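Local coordinates for protein KP700603 (Klebsiella pneumoniae 700603, PDB 5KVK) that is of unknown function but belongs to the competence-damaged protein (CinA) superfamily and forms a two-chain assembly, at residues Ala44-Ala49 and Ala53-Gly58. Residues are numbered along the deposited sequence; the frame is centred on the assembly and turned at random.
Sequences ALCAQA and AFYDTG
Leu45 and Tyr55 mark the nearest backbone approach, with CA atoms 7.3 Å apart. Segment 44-49 includes the C-terminal part of helix 40-46 and the chain that follows. Segment 53-58 runs into the first part of strand 55-61. The two are helix and second strand of a beta-alpha-beta unit that starts with strand 30-34. The backbones stay apart, and side chains fill the gap.

Leu45 divides its methyls between two rings. CD1 of Leu45 sits over one face of the Tyr55 ring, nearer the rim than the centre, 3.5 Å from CE1 of Tyr55. In this CH-pi contact the line from the Tyr55 ring centroid to CD1 of Leu45 leans 24° from the ring normal. CD2 of Leu45 meets the edge of Phe54 in the ring plane, 3.9 Å from its CE2. Tyr55 has CG anti to its backbone N (chi1 -179°), which carries the ring out toward the helix. On the opposite face of that ring, Thr57 N lies above the centre. The Cys46 sulfur comes to the edge of the same ring, 3.9 Å from CE2 of Tyr55, as a sulfur-aromatic contact. Gln48 rests its CB on the edge of Phe54, 4.1 Å from CZ. NE2 of Gln48 is hydrogen-bonded to Thr17 on helix 12-26.

The hydroxyl of Tyr55 is hydrogen-bonded to Thr32 on strand 30-34, so its polar end is satisfied within the sheet. Cys46 also packs on Phe62 of the second subunit. Across the segments the side chains meet through carbon and sulfur, and four of the five touching residues are buried. Helix 40-46 and strand 55-61 are joined by dispersion and weak CH-pi and sulfur-aromatic forces, while the polar ends of Gln48 and Tyr55 bond to neighbouring elements.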
# COMPACT_ATOMS: atom_id res chain seq x y z
N ALA A 44 -6.37 -3.36 5.32
CA ALA A 44 -7.27 -3.60 6.43
C ALA A 44 -7.85 -2.28 6.93
O ALA A 44 -9.07 -2.21 7.25
CB ALA A 44 -6.56 -4.34 7.56
N LEU A 45 -7.02 -1.23 6.93
CA LEU A 45 -7.47 0.08 7.38
C LEU A 45 -8.47 0.67 6.40
O LEU A 45 -9.42 1.36 6.80
CB LEU A 45 -6.28 1.00 7.56
CG LEU A 45 -5.26 0.46 8.61
CD1 LEU A 45 -3.88 1.16 8.70
CD2 LEU A 45 -5.96 0.47 10.00
N CYS A 46 -8.21 0.49 5.10
CA CYS A 46 -9.14 1.08 4.15
C CYS A 46 -10.44 0.32 4.07
O CYS A 46 -11.42 0.89 3.55
CB CYS A 46 -8.50 1.16 2.74
SG CYS A 46 -7.01 2.26 2.72
N ALA A 47 -10.49 -0.93 4.53
CA ALA A 47 -11.70 -1.72 4.51
C ALA A 47 -12.66 -1.31 5.62
O ALA A 47 -13.83 -1.76 5.61
CB ALA A 47 -11.41 -3.23 4.65
N GLN A 48 -12.22 -0.45 6.53
CA GLN A 48 -13.01 0.06 7.64
C GLN A 48 -14.05 1.06 7.16
O GLN A 48 -13.90 1.70 6.12
CB GLN A 48 -12.11 0.74 8.67
CG GLN A 48 -11.35 -0.23 9.47
CD GLN A 48 -12.27 -0.91 10.42
OE1 GLN A 48 -12.93 -0.24 11.20
NE2 GLN A 48 -12.35 -2.22 10.36
N ALA A 49 -15.14 1.17 7.95
CA ALA A 49 -16.26 2.00 7.53
C ALA A 49 -15.90 3.48 7.46
O ALA A 49 -16.45 4.20 6.61
CB ALA A 49 -17.45 1.80 8.48
N ALA A 53 -11.43 9.10 8.81
CA ALA A 53 -11.41 9.76 10.10
C ALA A 53 -10.10 9.51 10.85
O ALA A 53 -9.77 10.28 11.76
CB ALA A 53 -12.59 9.33 10.98
N PHE A 54 -9.36 8.50 10.47
CA PHE A 54 -8.11 8.20 11.17
C PHE A 54 -6.95 7.80 10.27
O PHE A 54 -5.87 7.56 10.80
CB PHE A 54 -8.35 7.07 12.21
CG PHE A 54 -8.73 5.76 11.58
CD1 PHE A 54 -10.05 5.51 11.28
CD2 PHE A 54 -7.77 4.79 11.28
CE1 PHE A 54 -10.43 4.35 10.68
CE2 PHE A 54 -8.17 3.60 10.70
CZ PHE A 54 -9.49 3.41 10.40
N TYR A 55 -7.12 7.75 8.94
CA TYR A 55 -6.05 7.20 8.09
C TYR A 55 -6.21 7.71 6.68
O TYR A 55 -7.30 7.67 6.16
CB TYR A 55 -6.17 5.66 8.04
CG TYR A 55 -5.11 4.97 7.21
CD1 TYR A 55 -3.81 4.73 7.73
CD2 TYR A 55 -5.43 4.48 5.96
CE1 TYR A 55 -2.84 4.08 6.97
CE2 TYR A 55 -4.48 3.84 5.21
CZ TYR A 55 -3.20 3.63 5.72
OH TYR A 55 -2.27 2.93 4.94
N ASP A 56 -5.07 8.09 6.02
CA ASP A 56 -5.19 8.27 4.57
C ASP A 56 -3.93 7.94 3.78
O ASP A 56 -4.01 7.97 2.52
CB ASP A 56 -5.65 9.67 4.17
CG ASP A 56 -4.65 10.80 4.58
OD1 ASP A 56 -3.46 10.55 4.98
OD2 ASP A 56 -5.11 11.94 4.50
N THR A 57 -2.82 7.60 4.43
CA THR A 57 -1.55 7.42 3.74
C THR A 57 -0.88 6.13 4.16
O THR A 57 -0.56 5.92 5.35
CB THR A 57 -0.63 8.61 4.05
OG1 THR A 57 -1.25 9.80 3.54
CG2 THR A 57 0.73 8.39 3.31
N GLY A 58 -0.58 5.27 3.17
CA GLY A 58 0.29 4.14 3.41
C GLY A 58 1.30 4.01 2.28
O GLY A 58 1.04 4.40 1.13